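ANGPTL4 C-terminal chain (Homo sapiens, PDB 6U73) mediates inactivation of lipoprotein lipase, so regulating triglyceride clearance from the blood, and inhibits endothelial proliferation and migration, this chain being its C-terminal fibrinogen-like domain. Local coordinates at residues L89-R94 against I194-W199; Q44-G49 against N174-Y179. One frame throughout, in Å; residues are numbered along the deposited sequence.

Contact 1: L89-R94 against I194-W199. With MYR (myristic acid), chain B.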
loop_
_atom_site.group_PDB
_atom_site.type_symbol
_atom_site.label_atom_id
_atom_site.label_comp_id
_atom_site.label_asym_id
_atom_site.label_seq_id
_atom_site.Cartn_x
_atom_site.Cartn_y
_atom_site.Cartn_z
ATOM N N LEU A 89 -3.276 -6.482 -6.723
ATOM C CA LEU A 89 -2.563 -5.862 -5.614
ATOM C C LEU A 89 -2.186 -6.973 -4.647
ATOM O O LEU A 89 -3.068 -7.596 -4.047
ATOM C CB LEU A 89 -3.425 -4.805 -4.925
ATOM C CG LEU A 89 -2.808 -4.168 -3.680
ATOM C CD1 LEU A 89 -1.466 -3.539 -4.023
ATOM C CD2 LEU A 89 -3.731 -3.133 -3.067
ATOM N N ALA A 90 -0.888 -7.234 -4.502
ATOM C CA ALA A 90 -0.406 -8.262 -3.585
ATOM C C ALA A 90 -0.017 -7.620 -2.259
ATOM O O ALA A 90 0.582 -6.538 -2.229
ATOM C CB ALA A 90 0.782 -9.023 -4.184
ATOM N N VAL A 91 -0.397 -8.272 -1.163
ATOM C CA VAL A 91 -0.113 -7.789 0.179
ATOM C C VAL A 91 0.518 -8.937 0.947
ATOM O O VAL A 91 -0.115 -9.983 1.130
ATOM C CB VAL A 91 -1.372 -7.283 0.898
ATOM C CG1 VAL A 91 -1.054 -6.959 2.361
ATOM C CG2 VAL A 91 -1.976 -6.068 0.165
ATOM N N GLN A 92 1.768 -8.752 1.377
ATOM C CA GLN A 92 2.529 -9.787 2.058
ATOM C C GLN A 92 2.914 -9.298 3.445
ATOM O O GLN A 92 3.502 -8.221 3.586
ATOM C CB GLN A 92 3.753 -10.174 1.221
ATOM C CG GLN A 92 3.307 -10.498 -0.218
ATOM C CD GLN A 92 4.405 -11.003 -1.138
ATOM O OE1 GLN A 92 5.578 -10.750 -0.919
ATOM N NE2 GLN A 92 4.010 -11.707 -2.199
ATOM N N LEU A 93 2.563 -10.082 4.464
ATOM C CA LEU A 93 2.769 -9.734 5.863
ATOM C C LEU A 93 3.630 -10.782 6.554
ATOM O O LEU A 93 3.487 -11.983 6.298
ATOM C CB LEU A 93 1.432 -9.621 6.602
ATOM C CG LEU A 93 0.293 -8.953 5.825
ATOM C CD1 LEU A 93 -1.077 -9.318 6.403
ATOM C CD2 LEU A 93 0.486 -7.458 5.784
ATOM N N ARG A 94 4.503 -10.330 7.452
ATOM C CA ARG A 94 5.327 -11.217 8.261
ATOM C C ARG A 94 5.095 -10.904 9.734
ATOM O O ARG A 94 5.162 -9.742 10.140
ATOM C CB ARG A 94 6.817 -11.067 7.906
ATOM C CG ARG A 94 7.669 -12.325 8.130
ATOM C CD ARG A 94 9.172 -12.062 7.895
ATOM N NE ARG A 94 9.498 -11.755 6.500
ATOM C CZ ARG A 94 10.549 -11.029 6.104
ATOM N NH1 ARG A 94 11.389 -10.509 6.999
ATOM N NH2 ARG A 94 10.758 -10.813 4.805
ATOM N N ILE A 194 1.815 -0.976 12.754
ATOM C CA ILE A 194 1.673 -1.630 11.461
ATOM C C ILE A 194 0.789 -2.858 11.669
ATOM O O ILE A 194 1.200 -3.838 12.309
ATOM C CB ILE A 194 3.047 -2.008 10.894
ATOM C CG1 ILE A 194 3.947 -0.764 10.831
ATOM C CG2 ILE A 194 2.912 -2.716 9.539
ATOM C CD1 ILE A 194 5.410 -1.086 10.592
ATOM N N PHE A 195 -0.434 -2.823 11.146
ATOM C CA PHE A 195 -1.397 -3.849 11.511
ATOM C C PHE A 195 -2.263 -4.223 10.320
ATOM O O PHE A 195 -2.441 -3.450 9.378
ATOM C CB PHE A 195 -2.267 -3.401 12.702
ATOM C CG PHE A 195 -3.381 -2.444 12.343
ATOM C CD1 PHE A 195 -3.147 -1.079 12.252
ATOM C CD2 PHE A 195 -4.674 -2.909 12.141
ATOM C CE1 PHE A 195 -4.187 -0.192 11.944
ATOM C CE2 PHE A 195 -5.717 -2.038 11.832
ATOM C CZ PHE A 195 -5.479 -0.680 11.738
ATOM N N TRP A 196 -2.792 -5.440 10.382
ATOM C CA TRP A 196 -3.791 -5.946 9.438
ATOM C C TRP A 196 -4.746 -6.795 10.278
ATOM O O TRP A 196 -4.401 -7.916 10.656
ATOM C CB TRP A 196 -3.126 -6.755 8.334
ATOM C CG TRP A 196 -4.047 -7.223 7.279
ATOM C CD1 TRP A 196 -4.848 -8.320 7.326
ATOM C CD2 TRP A 196 -4.272 -6.612 6.001
ATOM N NE1 TRP A 196 -5.563 -8.435 6.160
ATOM C CE2 TRP A 196 -5.228 -7.401 5.327
ATOM C CE3 TRP A 196 -3.755 -5.480 5.359
ATOM C CZ2 TRP A 196 -5.683 -7.094 4.048
ATOM C CZ3 TRP A 196 -4.209 -5.173 4.088
ATOM C CH2 TRP A 196 -5.169 -5.980 3.446
ATOM N N LYS A 197 -5.834 -6.181 10.729
ATOM C CA LYS A 197 -6.764 -6.761 11.737
ATOM C C LYS A 197 -7.133 -8.231 11.549
ATOM O O LYS A 197 -7.048 -8.957 12.511
ATOM C CB LYS A 197 -8.019 -5.913 11.933
ATOM C CG LYS A 197 -8.853 -6.329 13.133
ATOM C CD LYS A 197 -10.063 -5.488 13.372
ATOM C CE LYS A 197 -11.108 -5.636 12.291
ATOM N NZ LYS A 197 -12.102 -4.545 12.353
ATOM N N THR A 198 -7.525 -8.644 10.357
ATOM C CA THR A 198 -8.035 -9.998 10.182
ATOM C C THR A 198 -6.947 -11.059 10.199
ATOM O O THR A 198 -7.274 -12.241 10.297
ATOM C CB THR A 198 -8.836 -10.115 8.884
ATOM O OG1 THR A 198 -7.981 -9.878 7.765
ATOM C CG2 THR A 198 -9.956 -9.112 8.879
ATOM N N TRP A 199 -5.691 -10.670 10.147
ATOM C CA TRP A 199 -4.640 -11.697 10.262
ATOM C C TRP A 199 -4.238 -11.884 11.728
ATOM O O TRP A 199 -4.664 -12.827 12.322
ATOM C CB TRP A 199 -3.444 -11.438 9.343
ATOM C CG TRP A 199 -2.511 -12.603 9.292
ATOM C CD1 TRP A 199 -2.866 -13.909 9.249
ATOM C CD2 TRP A 199 -1.079 -12.598 9.337
ATOM N NE1 TRP A 199 -1.769 -14.708 9.249
ATOM C CE2 TRP A 199 -0.658 -13.935 9.307
ATOM C CE3 TRP A 199 -0.108 -11.607 9.401
ATOM C CZ2 TRP A 199 0.676 -14.299 9.319
ATOM C CZ3 TRP A 199 1.214 -11.963 9.427
ATOM C CH2 TRP A 199 1.599 -13.289 9.384
HETATM C C1 MYR B . -13.145 -3.690 9.411
HETATM O O1 MYR B . -12.863 -2.557 9.883
HETATM O O2 MYR B . -12.671 -4.728 9.941
HETATM C C2 MYR B . -14.062 -3.802 8.195
HETATM C C3 MYR B . -13.648 -2.770 7.148
HETATM C C4 MYR B . -14.094 -3.241 5.765
HETATM C C5 MYR B . -12.943 -3.077 4.776
HETATM C C6 MYR B . -12.832 -1.611 4.362
HETATM C C7 MYR B . -12.163 -1.516 2.993
HETATM C C8 MYR B . -10.704 -1.951 3.108
HETATM C C9 MYR B . -9.804 -0.880 2.495
HETATM C C10 MYR B . -8.523 -0.760 3.318
HETATM C C11 MYR B . -7.317 -0.749 2.383
HETATM C C12 MYR B . -7.097 -2.151 1.819
HETATM C C13 MYR B . -5.677 -2.261 1.268
HETATM C C14 MYR B . -5.586 -3.466 0.335
#
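L93 and W196 are brought together by unlike first torsions. In L93, CG stands beside the backbone N and anti to the carbonyl carbon (chi1 -40°). In W196, CG is anti to the backbone N (chi1 -176°). These turns set the CD1 methyl of L93 over one face of the indole. The contact belongs to the fibrinogen C-terminal domain. It joins strand 87-94 of the large antiparallel sheet to short strand 195-196 and the weakly bonded helix that follows. L93 CD1 makes a CH-pi contact, 4.1 Å from the centroid of the W196 five-membered ring and 26° off its normal. V91 covers the same face farther along, with CG1 4.0 Å from W196 CZ3. H172 meets this indole edge-to-face, and L103 and F105 of strand 100-109 also pack on it.

Nearer the backbone, L93 also meets W199: L93 CB lies 3.7 Å from W199 CZ3, approaching obliquely, while the backbone C of R94 comes to the ring edge. No hydrogen bond crosses between the segments; the contact is apolar. Myristic acid lies next to it. K197 NZ hydrogen-bonds carboxylate O2 of the fatty acid, though the modelled length is doubtfully short, and T169 OG1 also bonds this ligand. At the far end of the ligand, C14 sits 3.9 Å from L89 CD2 and 4.0 Å from W196 CH2, at the indole edge.

Contact 2: Q44-G49 against N174-Y179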
loop_
_atom_site.group_PDB
_atom_site.type_symbol
_atom_site.label_atom_id
_atom_site.label_comp_id
_atom_site.label_asym_id
_atom_site.label_seq_id
_atom_site.Cartn_x
_atom_site.Cartn_y
_atom_site.Cartn_z
ATOM N N GLN A 44 5.568 -0.826 -1.813
ATOM C CA GLN A 44 5.844 -0.573 -0.407
ATOM C C GLN A 44 6.620 -1.763 0.148
ATOM O O GLN A 44 6.344 -2.911 -0.211
ATOM C CB GLN A 44 4.567 -0.366 0.392
ATOM C CG GLN A 44 4.768 0.185 1.811
ATOM C CD GLN A 44 4.528 -0.867 2.896
ATOM O OE1 GLN A 44 4.778 -2.045 2.688
ATOM N NE2 GLN A 44 4.040 -0.434 4.055
ATOM N N ARG A 45 7.605 -1.477 0.996
ATOM C CA ARG A 45 8.423 -2.504 1.635
ATOM C C ARG A 45 8.823 -2.003 3.017
ATOM O O ARG A 45 9.303 -0.874 3.153
ATOM C CB ARG A 45 9.670 -2.825 0.797
ATOM C CG ARG A 45 10.474 -4.029 1.303
ATOM C CD ARG A 45 11.405 -4.583 0.225
ATOM N NE ARG A 45 12.482 -3.632 -0.046
ATOM C CZ ARG A 45 13.259 -3.648 -1.132
ATOM N NH1 ARG A 45 13.091 -4.578 -2.069
ATOM N NH2 ARG A 45 14.199 -2.723 -1.287
ATOM N N ARG A 46 8.614 -2.826 4.034
ATOM C CA ARG A 46 9.001 -2.490 5.422
ATOM C C ARG A 46 9.529 -3.713 6.176
ATOM O O ARG A 46 8.888 -4.743 6.096
ATOM C CB ARG A 46 7.786 -1.951 6.173
ATOM C CG ARG A 46 7.379 -0.568 5.708
ATOM C CD ARG A 46 6.303 0.122 6.449
ATOM N NE ARG A 46 6.954 0.843 7.501
ATOM C CZ ARG A 46 6.296 1.504 8.409
ATOM N NH1 ARG A 46 4.986 1.527 8.354
ATOM N NH2 ARG A 46 6.937 2.143 9.359
ATOM N N HIS A 47 10.673 -3.581 6.847
ATOM C CA HIS A 47 11.260 -4.741 7.556
ATOM C C HIS A 47 11.967 -4.331 8.852
ATOM O O HIS A 47 12.078 -5.178 9.691
ATOM C CB HIS A 47 12.122 -5.539 6.579
ATOM C CG HIS A 47 13.027 -4.672 5.786
ATOM N ND1 HIS A 47 12.896 -4.513 4.441
ATOM C CD2 HIS A 47 14.050 -3.888 6.151
ATOM C CE1 HIS A 47 13.806 -3.686 4.009
ATOM N NE2 HIS A 47 14.515 -3.286 5.031
ATOM N N ASP A 48 12.405 -3.094 9.036
ATOM C CA ASP A 48 13.263 -2.859 10.222
ATOM C C ASP A 48 12.977 -1.532 10.913
ATOM O O ASP A 48 13.556 -1.307 11.948
ATOM C CB ASP A 48 14.737 -2.969 9.852
ATOM C CG ASP A 48 15.199 -1.922 8.869
ATOM O OD1 ASP A 48 14.444 -1.020 8.582
ATOM O OD2 ASP A 48 16.316 -2.026 8.433
ATOM N N GLY A 49 12.139 -0.684 10.343
ATOM C CA GLY A 49 11.852 0.580 10.983
ATOM C C GLY A 49 12.901 1.645 10.784
ATOM O O GLY A 49 12.905 2.635 11.522
ATOM N N ASN A 174 -3.306 -0.823 8.472
ATOM C CA ASN A 174 -2.387 0.285 8.272
ATOM C C ASN A 174 -0.988 -0.289 8.165
ATOM O O ASN A 174 -0.324 -0.496 9.186
ATOM C CB ASN A 174 -2.444 1.290 9.415
ATOM C CG ASN A 174 -1.607 2.521 9.145
ATOM O OD1 ASN A 174 -0.978 2.651 8.082
ATOM N ND2 ASN A 174 -1.589 3.433 10.102
ATOM N N LEU A 175 -0.543 -0.579 6.943
ATOM C CA LEU A 175 0.813 -1.079 6.767
ATOM C C LEU A 175 1.847 0.043 6.773
ATOM O O LEU A 175 3.048 -0.238 6.746
ATOM C CB LEU A 175 0.898 -1.890 5.475
ATOM C CG LEU A 175 -0.101 -3.046 5.334
ATOM C CD1 LEU A 175 0.264 -3.944 4.156
ATOM C CD2 LEU A 175 -0.187 -3.865 6.617
ATOM N N ASN A 176 1.406 1.300 6.839
ATOM C CA ASN A 176 2.292 2.449 6.852
ATOM C C ASN A 176 2.366 3.104 8.229
ATOM O O ASN A 176 2.845 4.234 8.355
ATOM C CB ASN A 176 1.845 3.442 5.779
ATOM C CG ASN A 176 2.096 2.907 4.369
ATOM O OD1 ASN A 176 2.905 2.003 4.190
ATOM N ND2 ASN A 176 1.411 3.464 3.372
ATOM N N GLY A 177 1.917 2.411 9.266
ATOM C CA GLY A 177 1.980 2.966 10.597
ATOM C C GLY A 177 3.396 2.955 11.156
ATOM O O GLY A 177 4.391 2.700 10.474
ATOM N N GLN A 178 3.469 3.246 12.449
ATOM C CA GLN A 178 4.747 3.337 13.141
ATOM C C GLN A 178 5.329 1.954 13.392
ATOM O O GLN A 178 4.616 1.019 13.770
ATOM C CB GLN A 178 4.575 4.074 14.468
ATOM C CG GLN A 178 5.894 4.517 15.077
ATOM C CD GLN A 178 5.698 5.390 16.297
ATOM O OE1 GLN A 178 4.679 6.081 16.428
ATOM N NE2 GLN A 178 6.670 5.354 17.208
ATOM N N TYR A 179 6.636 1.829 13.181
ATOM C CA TYR A 179 7.311 0.556 13.351
ATOM C C TYR A 179 7.618 0.324 14.826
ATOM O O TYR A 179 8.225 1.171 15.482
ATOM C CB TYR A 179 8.601 0.500 12.523
ATOM C CG TYR A 179 9.104 -0.918 12.372
ATOM C CD1 TYR A 179 9.866 -1.521 13.368
ATOM C CD2 TYR A 179 8.774 -1.672 11.259
ATOM C CE1 TYR A 179 10.300 -2.828 13.244
ATOM C CE2 TYR A 179 9.205 -2.984 11.124
ATOM C CZ TYR A 179 9.963 -3.563 12.118
ATOM O OH TYR A 179 10.385 -4.882 11.968
#
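The backbone O of L175 receives two side chains from strand 38-46. R46 NH1 donates to L175 O at 3.1 Å, with the acceptor close to the guanidinium plane. Q44 NE2 adds a weak, strongly bent bond to the same oxygen. A better bond runs from Q44 NE2 to N176 OD1, at 2.7 Å and 157°. The two amide planes are 43° apart, yet the acceptor stays near the plane of the Q44 amide.

R46 bends at chi3 (89°), which presents the guanidinium edge to the loop. There NH2 reaches G177 O at 2.8 Å, again near the guanidinium plane, and NH1 points at the same oxygen, although that length is doubtfully short. The buried charge is thus met by backbone carbonyls of a type I beta turn, N174 to G177, and F53 adds a cation-pi contact. Within the turn, N174 OD1 accepts from N176 N at 3.0 Å, forming an Asx turn. A leucine in place of R46 would probably leave G177 O without its donors from strand 38-46 and take from L175 O the stronger of its two bonds from that strand, freeing the turn to shift.

Farther along, G49 CA sits over the Y179 ring, 3.9 Å from its centroid, in a CH-pi contact. A beta carbon on G49 would collide with Y179 CD1. The Y179 hydroxyl is hydrogen-bonded to Q207 O.

In the fold, this contact ties the loop after strand 173-174 to strand 38-46, which runs between strands 71-72 and 208-215; W72 and M211 from those two strands touch the loop side chains, and W196 of strand 195-196 touches L175.

Overall arrangement
Both contacts attach the region from strand 173-174 to helix 197-200 to the large antiparallel sheet. Contact 1 uses strand 87-94, contact 2 strand 38-46; strand 208-215 pairs with both. Their centres are 11 Å apart, and their segments alternate along the chain. They meet directly: F195 O and N174 N probably hydrogen-bond at 2.9 Å, pairing the two short strands, and I194 CD1 packs beside R46 and Y179. Contact 1 is the more buried and is built from indoles and aliphatic groups, next to the fatty acid. Contact 2 is partly buried and mixed: sheet side chains donate to carbonyls of an irregular loop, and the Y179 ring packs on G49.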